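Local structure of metagenomic carboxyl esterase MGS0156 (Uncultured organism, 5D8M) at residues A[15-20]-A[226-231]; A[36-41]-A[62-67]; A[104-109]-A[302-307]; A[138-143]-A[171-176]. The protein probably hydrolyses carboxylic ester bonds as an esterase with an alpha/beta hydrolase fold. One frame throughout, in Å; residues are numbered along the deposited sequence.

Contact 1. Residues A[15-20]-A[226-231]; sequences HAMSPS and KRAYRL
M17, a selenomethionine, lies against the first turn of helix 227-236 and crosses the side chain of L231 obliquely. Its SE atom sits 3.7 Å from L231 CD1. The chain starts with CG anti to the backbone N (chi1 -178°) and then bends at both chi2 and chi3. These bends bring the methyl CE in over the helix start, 3.9 Å from A228 CB. The same CE also touches the aliphatic part of R227, at 3.9 Å from R227 CG. The R227 guanidinium is engaged beyond this contact, in a salt bridge with D283. A228 points at the facing segment, and its small CB fits beside the backbone there. The nearest atom to it is A16 O, 3.7 Å from A228 CB. The two alanine methyls face each other more loosely, with A16 CB 4.2 Å from A228 CB.

Residues 15-16 end the N-terminal helix 10-16, and M17 is the first residue off it. Helix 227-236, with K226 at its N-cap position, precedes strand 244-248 of the parallel sheet of the alpha/beta hydrolase fold. The contact is therefore a surface packing of the N-terminal arm on this helix.

Further along the arm, S20 reaches the other end of the patch. Its OG lies 3.7 Å from L231 CD1, the same methyl that meets the selenium. A water lies between the segments. It accepts a hydrogen bond from S18 OG and donates one to A16 O, 2.8 Å from the water oxygen. Its approach to A228 O is too short and doubtful.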
loop_
_atom_site.group_PDB
_atom_site.type_symbol
_atom_site.label_atom_id
_atom_site.label_comp_id
_atom_site.label_asym_id
_atom_site.label_seq_id
_atom_site.Cartn_x
_atom_site.Cartn_y
_atom_site.Cartn_z
ATOM N N HIS A 15 23.256 -15.285 6.888
ATOM C CA HIS A 15 22.938 -16.575 6.307
ATOM C C HIS A 15 21.562 -16.578 5.643
ATOM O O HIS A 15 21.354 -17.262 4.641
ATOM C CB HIS A 15 23.001 -17.680 7.377
ATOM C CG HIS A 15 24.358 -17.854 7.990
ATOM N ND1 HIS A 15 24.547 -18.417 9.236
ATOM C CD2 HIS A 15 25.595 -17.562 7.521
ATOM C CE1 HIS A 15 25.841 -18.453 9.511
ATOM N NE2 HIS A 15 26.499 -17.931 8.486
ATOM N N ALA A 16 20.627 -15.807 6.194
ATOM C CA ALA A 16 19.272 -15.780 5.659
ATOM C C ALA A 16 19.118 -14.807 4.498
ATOM O O ALA A 16 18.162 -14.887 3.736
ATOM C CB ALA A 16 18.279 -15.437 6.767
HETATM N N MSE A 17 20.068 -13.894 4.350
HETATM C CA MSE A 17 19.914 -12.813 3.383
HETATM C C MSE A 17 20.321 -13.236 1.982
HETATM O O MSE A 17 21.376 -13.826 1.783
HETATM C CB MSE A 17 20.736 -11.599 3.812
HETATM C CG MSE A 17 20.606 -10.412 2.891
HETATM SE SE MSE A 17 18.784 -9.680 2.805
HETATM C CE MSE A 17 18.581 -9.133 4.617
ATOM N N SER A 18 19.468 -12.921 1.015
ATOM C CA SER A 18 19.795 -13.062 -0.395
ATOM C C SER A 18 20.473 -11.785 -0.900
ATOM O O SER A 18 20.055 -10.694 -0.521
ATOM C CB SER A 18 18.529 -13.332 -1.207
ATOM O OG SER A 18 17.771 -14.374 -0.626
ATOM N N PRO A 19 21.510 -11.918 -1.754
ATOM C CA PRO A 19 22.160 -10.750 -2.362
ATOM C C PRO A 19 21.146 -9.794 -2.956
ATOM O O PRO A 19 20.251 -10.210 -3.703
ATOM C CB PRO A 19 23.036 -11.367 -3.456
ATOM C CG PRO A 19 23.380 -12.694 -2.917
ATOM C CD PRO A 19 22.134 -13.171 -2.205
ATOM N N SER A 20 21.255 -8.531 -2.584
ATOM C CA SER A 20 20.366 -7.509 -3.092
ATOM C C SER A 20 21.161 -6.263 -3.394
ATOM O O SER A 20 22.291 -6.087 -2.924
ATOM C CB SER A 20 19.252 -7.208 -2.076
ATOM O OG SER A 20 19.817 -6.654 -0.884
ATOM N N LYS A 226 9.916 -9.538 7.250
ATOM C CA LYS A 226 11.373 -9.459 7.368
ATOM C C LYS A 226 11.998 -9.292 5.995
ATOM O O LYS A 226 11.615 -9.951 5.039
ATOM C CB LYS A 226 11.953 -10.695 8.069
ATOM C CG LYS A 226 11.577 -10.730 9.544
ATOM C CD LYS A 226 12.095 -11.939 10.274
ATOM C CE LYS A 226 11.566 -11.930 11.711
ATOM N NZ LYS A 226 12.128 -13.062 12.478
ATOM N N ARG A 227 12.953 -8.381 5.912
ATOM C CA ARG A 227 13.606 -8.063 4.662
ATOM C C ARG A 227 14.189 -9.325 3.989
ATOM O O ARG A 227 13.980 -9.544 2.800
ATOM C CB ARG A 227 14.706 -7.019 4.911
ATOM C CG ARG A 227 15.606 -6.789 3.723
ATOM C CD ARG A 227 16.613 -5.671 4.005
ATOM N NE ARG A 227 15.969 -4.365 3.962
ATOM C CZ ARG A 227 16.604 -3.219 4.147
ATOM N NH1 ARG A 227 17.900 -3.225 4.407
ATOM N NH2 ARG A 227 15.942 -2.071 4.077
ATOM N N ALA A 228 14.898 -10.149 4.756
ATOM C CA ALA A 228 15.471 -11.385 4.231
ATOM C C ALA A 228 14.386 -12.268 3.589
ATOM O O ALA A 228 14.532 -12.766 2.481
ATOM C CB ALA A 228 16.192 -12.139 5.336
ATOM N N TYR A 229 13.271 -12.423 4.279
ATOM C CA TYR A 229 12.185 -13.230 3.756
ATOM C C TYR A 229 11.582 -12.658 2.467
ATOM O O TYR A 229 11.387 -13.367 1.481
ATOM C CB TYR A 229 11.111 -13.360 4.819
ATOM C CG TYR A 229 10.037 -14.355 4.465
ATOM C CD1 TYR A 229 10.207 -15.709 4.737
ATOM C CD2 TYR A 229 8.853 -13.941 3.876
ATOM C CE1 TYR A 229 9.219 -16.625 4.423
ATOM C CE2 TYR A 229 7.866 -14.843 3.564
ATOM C CZ TYR A 229 8.045 -16.182 3.841
ATOM O OH TYR A 229 7.049 -17.081 3.522
ATOM N N ARG A 230 11.276 -11.370 2.493
ATOM C CA ARG A 230 10.653 -10.694 1.366
ATOM C C ARG A 230 11.572 -10.620 0.124
ATOM O O ARG A 230 11.095 -10.776 -0.989
ATOM C CB ARG A 230 10.204 -9.287 1.789
ATOM C CG ARG A 230 9.041 -9.286 2.809
ATOM C CD ARG A 230 7.641 -9.094 2.159
ATOM N NE ARG A 230 7.387 -10.031 1.064
ATOM C CZ ARG A 230 6.774 -11.208 1.188
ATOM N NH1 ARG A 230 6.292 -11.613 2.364
ATOM N NH2 ARG A 230 6.587 -11.966 0.123
ATOM N N LEU A 231 12.865 -10.382 0.324
ATOM C CA LEU A 231 13.828 -10.364 -0.790
ATOM C C LEU A 231 13.998 -11.757 -1.397
ATOM O O LEU A 231 14.100 -11.904 -2.610
ATOM C CB LEU A 231 15.185 -9.839 -0.331
ATOM C CG LEU A 231 15.211 -8.320 -0.142
ATOM C CD1 LEU A 231 16.542 -7.883 0.412
ATOM C CD2 LEU A 231 14.905 -7.606 -1.448
HETATM O O HOH W 1 16.703 -13.535 1.795
#

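Contact 2. Residues A[36-41]-A[62-67]; sequences RFREIM and GILWRL
The carbonyl oxygen of L64 is gripped by two nitrogens of R38. R38 NH1 donates to L64 O at 2.9 Å. R38 NH2 donates to the same L64 O, also at 2.9 Å. The oxygen lies in the guanidinium plane, and the group meets it end-on, through NH1 and NH2. Both nitrogens come from one face of the carbonyl, and NH2 stands well above the carbonyl plane, 66° out of it. The bonds are bent, with N-H...O angles of 143° and 146°. R38 NE turns to E70 in a salt bridge, which should help fix the rotation of the guanidinium. R66 CG lies over one guanidinium face, 3.6 Å from R38 NH2. A water bridges the segments, accepting a good bond from I63 N and a weak one from R38 NH1.

Helix 34-48 here meets the irregular chain that runs on toward strand 87-92 of the alpha/beta hydrolase sheet. Helix 324-338 covers F37 and M41 nearby. Were R38 an alanine, L64 O would probably lose both donors from this helix, and E70 a cationic partner.

Alongside the polar grip the contact is apolar. L64 and R38 slide past each other in opposite directions, and L64 CD1 lies 3.7 Å from R38 CA. L64 also crosses F37 at about a right angle, with L64 CD1 3.9 Å from F37 CD2. M41, a selenomethionine, runs extended beyond CG and meets I63 tip to tip. I63 CD1 is 3.8 Å from M41 CG and also touches the selenium.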
loop_
_atom_site.group_PDB
_atom_site.type_symbol
_atom_site.label_atom_id
_atom_site.label_comp_id
_atom_site.label_asym_id
_atom_site.label_seq_id
_atom_site.Cartn_x
_atom_site.Cartn_y
_atom_site.Cartn_z
ATOM N N ARG A 36 2.085 11.243 -15.617
ATOM C CA ARG A 36 0.688 11.089 -15.982
ATOM C C ARG A 36 -0.172 10.936 -14.719
ATOM O O ARG A 36 -1.280 11.480 -14.637
ATOM C CB ARG A 36 0.500 9.898 -16.929
ATOM C CG ARG A 36 -0.955 9.660 -17.383
ATOM C CD ARG A 36 -1.579 10.884 -18.031
ATOM N NE ARG A 36 -2.938 10.604 -18.492
ATOM C CZ ARG A 36 -3.757 11.507 -19.025
ATOM N NH1 ARG A 36 -3.363 12.769 -19.171
ATOM N NH2 ARG A 36 -4.969 11.147 -19.429
ATOM N N PHE A 37 0.349 10.242 -13.714
ATOM C CA PHE A 37 -0.428 10.098 -12.488
ATOM C C PHE A 37 -0.651 11.463 -11.805
ATOM O O PHE A 37 -1.774 11.753 -11.366
ATOM C CB PHE A 37 0.238 9.106 -11.532
ATOM C CG PHE A 37 -0.596 8.792 -10.314
ATOM C CD1 PHE A 37 -1.658 7.895 -10.390
ATOM C CD2 PHE A 37 -0.352 9.432 -9.116
ATOM C CE1 PHE A 37 -2.448 7.617 -9.262
ATOM C CE2 PHE A 37 -1.129 9.162 -7.981
ATOM C CZ PHE A 37 -2.174 8.249 -8.059
ATOM N N ARG A 38 0.392 12.299 -11.728
ATOM C CA ARG A 38 0.237 13.653 -11.162
ATOM C C ARG A 38 -0.822 14.455 -11.925
ATOM O O ARG A 38 -1.671 15.133 -11.337
ATOM C CB ARG A 38 1.568 14.429 -11.175
ATOM C CG ARG A 38 1.428 15.888 -10.697
ATOM C CD ARG A 38 2.766 16.668 -10.731
ATOM N NE ARG A 38 3.834 15.962 -10.007
ATOM C CZ ARG A 38 4.021 15.993 -8.692
ATOM N NH1 ARG A 38 3.219 16.710 -7.922
ATOM N NH2 ARG A 38 5.022 15.304 -8.146
ATOM N N GLU A 39 -0.765 14.346 -13.243
ATOM C CA GLU A 39 -1.695 15.014 -14.124
ATOM C C GLU A 39 -3.146 14.608 -13.839
ATOM O O GLU A 39 -4.028 15.453 -13.730
ATOM C CB GLU A 39 -1.311 14.687 -15.566
ATOM C CG GLU A 39 -2.023 15.472 -16.654
ATOM C CD GLU A 39 -1.389 15.197 -18.002
ATOM O OE1 GLU A 39 -0.621 14.214 -18.104
ATOM O OE2 GLU A 39 -1.618 15.979 -18.946
ATOM N N ILE A 40 -3.380 13.305 -13.739
ATOM C CA ILE A 40 -4.702 12.770 -13.440
ATOM C C ILE A 40 -5.184 13.214 -12.063
ATOM O O ILE A 40 -6.310 13.718 -11.923
ATOM C CB ILE A 40 -4.690 11.235 -13.524
ATOM C CG1 ILE A 40 -4.599 10.812 -14.995
ATOM C CG2 ILE A 40 -5.934 10.638 -12.855
ATOM C CD1 ILE A 40 -4.419 9.299 -15.194
HETATM N N MSE A 41 -4.339 13.059 -11.045
HETATM C CA MSE A 41 -4.779 13.368 -9.682
HETATM C C MSE A 41 -5.041 14.868 -9.541
HETATM O O MSE A 41 -6.028 15.296 -8.935
HETATM C CB MSE A 41 -3.758 12.890 -8.650
HETATM C CG MSE A 41 -4.267 12.943 -7.219
HETATM SE SE MSE A 41 -3.068 12.053 -5.962
HETATM C CE MSE A 41 -3.982 12.629 -4.302
ATOM N N GLY A 62 2.644 19.313 -2.474
ATOM C CA GLY A 62 1.428 19.183 -1.679
ATOM C C GLY A 62 0.751 17.809 -1.653
ATOM O O GLY A 62 0.429 17.292 -0.590
ATOM N N ILE A 63 0.516 17.217 -2.815
ATOM C CA ILE A 63 -0.051 15.875 -2.837
ATOM C C ILE A 63 0.978 14.802 -3.190
ATOM O O ILE A 63 0.937 13.694 -2.645
ATOM C CB ILE A 63 -1.255 15.760 -3.813
ATOM C CG1 ILE A 63 -0.886 16.225 -5.231
ATOM C CG2 ILE A 63 -2.461 16.538 -3.245
ATOM C CD1 ILE A 63 -1.934 15.838 -6.345
ATOM N N LEU A 64 1.897 15.132 -4.087
ATOM C CA LEU A 64 2.875 14.168 -4.593
ATOM C C LEU A 64 4.232 14.806 -4.691
ATOM O O LEU A 64 4.384 15.819 -5.374
ATOM C CB LEU A 64 2.467 13.657 -5.972
ATOM C CG LEU A 64 1.147 12.895 -6.069
ATOM C CD1 LEU A 64 0.682 12.854 -7.534
ATOM C CD2 LEU A 64 1.340 11.454 -5.525
ATOM N N TRP A 65 5.213 14.218 -4.012
ATOM C CA TRP A 65 6.574 14.756 -4.021
ATOM C C TRP A 65 7.111 14.796 -5.429
ATOM O O TRP A 65 6.839 13.895 -6.224
ATOM C CB TRP A 65 7.516 13.918 -3.154
ATOM C CG TRP A 65 7.293 14.087 -1.695
ATOM C CD1 TRP A 65 6.606 13.243 -0.866
ATOM C CD2 TRP A 65 7.746 15.171 -0.882
ATOM N NE1 TRP A 65 6.616 13.732 0.418
ATOM C CE2 TRP A 65 7.300 14.921 0.434
ATOM C CE3 TRP A 65 8.488 16.334 -1.136
ATOM C CZ2 TRP A 65 7.579 15.780 1.493
ATOM C CZ3 TRP A 65 8.760 17.193 -0.074
ATOM C CH2 TRP A 65 8.303 16.910 1.224
ATOM N N ARG A 66 7.874 15.842 -5.724
ATOM C CA ARG A 66 8.561 15.963 -6.997
ATOM C C ARG A 66 9.985 15.451 -6.888
ATOM O O ARG A 66 10.888 16.234 -6.648
ATOM C CB ARG A 66 8.607 17.424 -7.459
ATOM C CG ARG A 66 7.263 18.072 -7.674
ATOM C CD ARG A 66 7.382 19.595 -7.722
ATOM N NE ARG A 66 7.660 20.154 -6.401
ATOM C CZ ARG A 66 7.799 21.453 -6.145
ATOM N NH1 ARG A 66 7.683 22.342 -7.124
ATOM N NH2 ARG A 66 8.044 21.868 -4.905
ATOM N N LEU A 67 10.187 14.152 -7.076
ATOM C CA LEU A 67 11.528 13.591 -7.127
ATOM C C LEU A 67 12.131 13.915 -8.483
ATOM O O LEU A 67 11.420 14.342 -9.386
ATOM C CB LEU A 67 11.515 12.074 -6.873
ATOM C CG LEU A 67 11.813 11.668 -5.412
ATOM C CD1 LEU A 67 10.670 12.054 -4.487
ATOM C CD2 LEU A 67 12.164 10.192 -5.279
HETATM O O HOH W 2 1.809 17.913 -5.279
#

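Contact 3. Residues A[104-109]-A[302-307]; sequences SLLFDD and VAMPFS
The ring of F306 carries S104 on one face. S104 CB stands over the ring centre in a CH-pi contact, 3.6 Å from the centroid. The ring of F107 has A303 on one face, with A303 CA above it but offset toward the rim. V302 O approaches the F107 ring obliquely, 3.6 Å from F107 CE1. This oxygen is buried and has no hydrogen-bond partner in the model.

Two hydrogen bonds join the loops. S104 OG donates to P305 O at 2.8 Å, from above the carbonyl plane. F107 N donates to A303 O at 2.8 Å, almost in line with the carbonyl bond.

Residues 105-108 form a type II beta turn. The loop after strand 87-92 packs on the loop after strand 290-293, in the interior of the alpha/beta hydrolase fold. L106, A303 and M304 all touch H157, the last residue of strand 151-157.

The selenomethionine M304 bends at chi2 and chi3. This curls its methyl back to S104, with M304 CE 3.3 Å from S104 OG. P305 packs against the turn, its CD 3.4 Å from L105 O. D109 crosses the proline ring and also forms a salt bridge with R324.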
loop_
_atom_site.group_PDB
_atom_site.type_symbol
_atom_site.label_atom_id
_atom_site.label_comp_id
_atom_site.label_asym_id
_atom_site.label_seq_id
_atom_site.Cartn_x
_atom_site.Cartn_y
_atom_site.Cartn_z
ATOM N N SER A 104 -10.956 2.256 12.065
ATOM C CA SER A 104 -10.445 2.513 10.715
ATOM C C SER A 104 -10.603 1.338 9.778
ATOM O O SER A 104 -10.233 0.228 10.132
ATOM C CB SER A 104 -8.953 2.892 10.785
ATOM O OG SER A 104 -8.447 3.218 9.495
ATOM N N LEU A 105 -11.144 1.593 8.588
ATOM C CA LEU A 105 -11.200 0.616 7.513
ATOM C C LEU A 105 -10.510 1.203 6.298
ATOM O O LEU A 105 -10.682 2.389 6.018
ATOM C CB LEU A 105 -12.654 0.262 7.160
ATOM C CG LEU A 105 -13.460 -0.367 8.282
ATOM C CD1 LEU A 105 -14.941 -0.491 7.866
ATOM C CD2 LEU A 105 -12.843 -1.750 8.624
ATOM N N LEU A 106 -9.767 0.362 5.575
ATOM C CA LEU A 106 -8.934 0.798 4.460
ATOM C C LEU A 106 -9.710 1.668 3.456
ATOM O O LEU A 106 -10.762 1.268 2.969
ATOM C CB LEU A 106 -8.334 -0.418 3.746
ATOM C CG LEU A 106 -7.380 -0.098 2.580
ATOM C CD1 LEU A 106 -6.166 0.597 3.067
ATOM C CD2 LEU A 106 -6.994 -1.365 1.808
ATOM N N PHE A 107 -9.188 2.862 3.178
ATOM C CA PHE A 107 -9.778 3.781 2.198
ATOM C C PHE A 107 -11.253 4.062 2.421
ATOM O O PHE A 107 -11.997 4.332 1.474
ATOM C CB PHE A 107 -9.556 3.248 0.768
ATOM C CG PHE A 107 -8.194 3.603 0.206
ATOM C CD1 PHE A 107 -7.858 4.927 -0.008
ATOM C CD2 PHE A 107 -7.261 2.622 -0.095
ATOM C CE1 PHE A 107 -6.613 5.281 -0.490
ATOM C CE2 PHE A 107 -6.010 2.947 -0.593
ATOM C CZ PHE A 107 -5.683 4.274 -0.809
ATOM N N ASP A 108 -11.696 3.995 3.672
ATOM C CA ASP A 108 -13.141 4.027 3.918
ATOM C C ASP A 108 -13.780 5.326 3.432
ATOM O O ASP A 108 -14.879 5.310 2.885
ATOM C CB ASP A 108 -13.449 3.842 5.406
ATOM C CG ASP A 108 -14.774 3.139 5.643
ATOM O OD1 ASP A 108 -15.124 2.197 4.870
ATOM O OD2 ASP A 108 -15.450 3.505 6.624
ATOM N N ASP A 109 -13.093 6.445 3.647
ATOM C CA ASP A 109 -13.630 7.737 3.256
ATOM C C ASP A 109 -13.461 8.026 1.752
ATOM O O ASP A 109 -13.971 9.026 1.254
ATOM C CB ASP A 109 -12.982 8.845 4.093
ATOM C CG ASP A 109 -11.433 8.867 4.003
ATOM O OD1 ASP A 109 -10.763 7.906 3.495
ATOM O OD2 ASP A 109 -10.891 9.886 4.497
ATOM N N VAL A 302 -1.888 7.885 4.116
ATOM C CA VAL A 302 -2.080 7.638 2.689
ATOM C C VAL A 302 -3.269 6.694 2.420
ATOM O O VAL A 302 -3.798 6.671 1.308
ATOM C CB VAL A 302 -0.751 7.094 2.062
ATOM C CG1 VAL A 302 -0.466 5.636 2.525
ATOM C CG2 VAL A 302 -0.776 7.218 0.536
ATOM N N ALA A 303 -3.764 5.971 3.430
ATOM C CA ALA A 303 -4.739 4.922 3.133
ATOM C C ALA A 303 -5.753 4.574 4.221
ATOM O O ALA A 303 -6.796 4.015 3.910
ATOM C CB ALA A 303 -3.990 3.637 2.733
HETATM N N MSE A 304 -5.434 4.856 5.486
HETATM C CA MSE A 304 -6.266 4.442 6.617
HETATM C C MSE A 304 -6.795 5.656 7.359
HETATM O O MSE A 304 -6.040 6.290 8.108
HETATM C CB MSE A 304 -5.464 3.556 7.601
HETATM C CG MSE A 304 -5.116 2.180 7.062
HETATM SE SE MSE A 304 -6.589 0.938 7.295
HETATM C CE MSE A 304 -6.490 0.611 9.215
ATOM N N PRO A 305 -8.089 5.976 7.178
ATOM C CA PRO A 305 -8.692 7.101 7.882
ATOM C C PRO A 305 -8.973 6.780 9.357
ATOM O O PRO A 305 -9.547 5.735 9.665
ATOM C CB PRO A 305 -10.010 7.330 7.122
ATOM C CG PRO A 305 -10.367 5.958 6.577
ATOM C CD PRO A 305 -9.041 5.309 6.259
ATOM N N PHE A 306 -8.572 7.685 10.247
ATOM C CA PHE A 306 -8.936 7.627 11.654
ATOM C C PHE A 306 -9.664 8.926 11.987
ATOM O O PHE A 306 -9.085 10.004 11.856
ATOM C CB PHE A 306 -7.696 7.480 12.559
ATOM C CG PHE A 306 -7.018 6.143 12.476
ATOM C CD1 PHE A 306 -6.126 5.867 11.462
ATOM C CD2 PHE A 306 -7.253 5.170 13.447
ATOM C CE1 PHE A 306 -5.499 4.628 11.389
ATOM C CE2 PHE A 306 -6.625 3.940 13.385
ATOM C CZ PHE A 306 -5.758 3.667 12.339
ATOM N N SER A 307 -10.908 8.855 12.436
ATOM C CA SER A 307 -11.618 10.100 12.745
ATOM C C SER A 307 -12.450 10.081 14.031
ATOM O O SER A 307 -12.974 11.117 14.450
ATOM C CB SER A 307 -12.509 10.478 11.561
ATOM O OG SER A 307 -13.005 9.321 10.910
#

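Contact 4. Residues A[138-143]-A[171-176]; sequences IIHEVV and YPDLAA
Two helices flanking the parallel sheet of the alpha/beta hydrolase fold meet here. They are joined mainly by H140 on one side, and on the other by D173 in the first turn of helix 172-177 and Y171 at its N-cap position. The H140 and Y171 rings form an offset stack, with nearly parallel planes and centroids 3.9 Å apart. H140 ND1 lies over the tyrosine face, 3.5 Å from Y171 CD1. CG anti to the backbone N (chi1 -176°) carries the imidazole out to Y171; the turn about chi2 lays it flat and points NE2 at D173. H140 NE2 donates to D173 OD2 at 2.8 Å. The bond is nearly straight at 172°. OD2 lies in the ring plane, and the N-H meets it on the syn side of the carboxylate. The carboxylate is turned almost perpendicular to the ring.

Helix 132-143 leads into strand 151-157, and helix 172-177 into strand 178-184. Their short segments cross at 52°. A leucine in place of H140 would probably leave D173 without its donor here and Y171 without its stacking partner.

Deeper in, L174 packs on V143 at about a right angle, with L174 CD1 3.6 Å from V143 CG1. I139, V143 and L174 all rest on F154 of strand 151-157.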
loop_
_atom_site.group_PDB
_atom_site.type_symbol
_atom_site.label_atom_id
_atom_site.label_comp_id
_atom_site.label_asym_id
_atom_site.label_seq_id
_atom_site.Cartn_x
_atom_site.Cartn_y
_atom_site.Cartn_z
ATOM N N ILE A 138 -7.205 -16.464 2.114
ATOM C CA ILE A 138 -8.411 -15.671 2.333
ATOM C C ILE A 138 -8.758 -14.868 1.074
ATOM O O ILE A 138 -9.908 -14.857 0.612
ATOM C CB ILE A 138 -8.227 -14.721 3.551
ATOM C CG1 ILE A 138 -8.206 -15.563 4.825
ATOM C CG2 ILE A 138 -9.329 -13.642 3.589
ATOM C CD1 ILE A 138 -7.785 -14.799 6.113
ATOM N N ILE A 139 -7.737 -14.226 0.515
ATOM C CA ILE A 139 -7.894 -13.389 -0.662
ATOM C C ILE A 139 -8.350 -14.231 -1.853
ATOM O O ILE A 139 -9.301 -13.873 -2.572
ATOM C CB ILE A 139 -6.577 -12.657 -0.973
ATOM C CG1 ILE A 139 -6.254 -11.678 0.167
ATOM C CG2 ILE A 139 -6.681 -11.926 -2.293
ATOM C CD1 ILE A 139 -4.796 -11.210 0.170
ATOM N N HIS A 140 -7.689 -15.364 -2.039
ATOM C CA HIS A 140 -8.083 -16.337 -3.042
ATOM C C HIS A 140 -9.579 -16.701 -2.955
ATOM O O HIS A 140 -10.280 -16.737 -3.970
ATOM C CB HIS A 140 -7.232 -17.599 -2.888
ATOM C CG HIS A 140 -7.483 -18.628 -3.936
ATOM N ND1 HIS A 140 -7.507 -19.977 -3.655
ATOM C CD2 HIS A 140 -7.695 -18.516 -5.270
ATOM C CE1 HIS A 140 -7.727 -20.651 -4.771
ATOM N NE2 HIS A 140 -7.849 -19.787 -5.765
ATOM N N GLU A 141 -10.078 -16.967 -1.752
ATOM C CA GLU A 141 -11.483 -17.369 -1.617
ATOM C C GLU A 141 -12.455 -16.206 -1.878
ATOM O O GLU A 141 -13.547 -16.397 -2.417
ATOM C CB GLU A 141 -11.754 -17.952 -0.227
ATOM C CG GLU A 141 -10.954 -19.189 0.110
ATOM C CD GLU A 141 -11.192 -20.335 -0.861
ATOM O OE1 GLU A 141 -10.232 -21.089 -1.113
ATOM O OE2 GLU A 141 -12.331 -20.495 -1.363
ATOM N N VAL A 142 -12.071 -15.006 -1.476
ATOM C CA VAL A 142 -12.918 -13.838 -1.686
ATOM C C VAL A 142 -13.087 -13.554 -3.184
ATOM O O VAL A 142 -14.196 -13.438 -3.682
ATOM C CB VAL A 142 -12.347 -12.565 -0.989
ATOM C CG1 VAL A 142 -13.070 -11.303 -1.505
ATOM C CG2 VAL A 142 -12.487 -12.675 0.527
ATOM N N VAL A 143 -11.971 -13.441 -3.892
ATOM C CA VAL A 143 -12.014 -13.080 -5.303
ATOM C C VAL A 143 -12.764 -14.123 -6.131
ATOM O O VAL A 143 -13.511 -13.766 -7.060
ATOM C CB VAL A 143 -10.600 -12.861 -5.828
ATOM C CG1 VAL A 143 -10.616 -12.618 -7.339
ATOM C CG2 VAL A 143 -10.003 -11.678 -5.121
ATOM N N TYR A 171 -1.638 -19.139 -6.477
ATOM C CA TYR A 171 -2.879 -19.573 -7.119
ATOM C C TYR A 171 -2.959 -19.076 -8.548
ATOM O O TYR A 171 -3.385 -17.965 -8.785
ATOM C CB TYR A 171 -4.083 -19.075 -6.306
ATOM C CG TYR A 171 -3.993 -19.444 -4.838
ATOM C CD1 TYR A 171 -4.232 -20.750 -4.421
ATOM C CD2 TYR A 171 -3.685 -18.499 -3.872
ATOM C CE1 TYR A 171 -4.160 -21.105 -3.086
ATOM C CE2 TYR A 171 -3.600 -18.846 -2.525
ATOM C CZ TYR A 171 -3.841 -20.149 -2.137
ATOM O OH TYR A 171 -3.769 -20.510 -0.806
ATOM N N PRO A 172 -2.529 -19.902 -9.511
ATOM C CA PRO A 172 -2.623 -19.523 -10.927
ATOM C C PRO A 172 -4.032 -19.100 -11.350
ATOM O O PRO A 172 -4.176 -18.262 -12.227
ATOM C CB PRO A 172 -2.211 -20.802 -11.663
ATOM C CG PRO A 172 -1.342 -21.523 -10.695
ATOM C CD PRO A 172 -1.878 -21.211 -9.322
ATOM N N ASP A 173 -5.064 -19.673 -10.749
ATOM C CA ASP A 173 -6.413 -19.268 -11.117
ATOM C C ASP A 173 -6.716 -17.833 -10.658
ATOM O O ASP A 173 -7.442 -17.106 -11.339
ATOM C CB ASP A 173 -7.444 -20.247 -10.556
ATOM C CG ASP A 173 -7.311 -20.454 -9.056
ATOM O OD1 ASP A 173 -6.179 -20.408 -8.529
ATOM O OD2 ASP A 173 -8.348 -20.689 -8.401
ATOM N N LEU A 174 -6.163 -17.414 -9.517
ATOM C CA LEU A 174 -6.304 -16.020 -9.109
ATOM C C LEU A 174 -5.522 -15.106 -10.064
ATOM O O LEU A 174 -5.999 -14.048 -10.469
ATOM C CB LEU A 174 -5.823 -15.823 -7.671
ATOM C CG LEU A 174 -5.804 -14.371 -7.224
ATOM C CD1 LEU A 174 -7.238 -13.829 -7.262
ATOM C CD2 LEU A 174 -5.207 -14.225 -5.831
ATOM N N ALA A 175 -4.322 -15.518 -10.435
ATOM C CA ALA A 175 -3.510 -14.734 -11.372
ATOM C C ALA A 175 -4.261 -14.508 -12.677
ATOM O O ALA A 175 -4.316 -13.392 -13.195
ATOM C CB ALA A 175 -2.203 -15.429 -11.654
ATOM N N ALA A 176 -4.844 -15.578 -13.205
ATOM C CA ALA A 176 -5.582 -15.501 -14.469
ATOM C C ALA A 176 -6.813 -14.598 -14.349
ATOM O O ALA A 176 -7.297 -14.057 -15.328
ATOM C CB ALA A 176 -5.989 -16.881 -14.917
#

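From the N terminus, the chain leaves helix 10-16 and forms the first half of contact 1. That contact closes only at helix 227-236. Contact 2 opens and closes early within this span, tying helix 34-48 to the loop before strand 87-92. Contact 3 then opens at 104-109 and ties the loop after strand 87-92 to the loop after strand 290-293. It crosses contact 1, because its partner 302-307 comes after residue 231. Contact 4 lies within the spans of both contacts 1 and 3 and joins the helices before strands 151-157 and 178-184. Contacts 1 and 3 sit on opposite sides of the chain's centre. Contacts 2 and 3 approach to about 7 Å between nearest atoms.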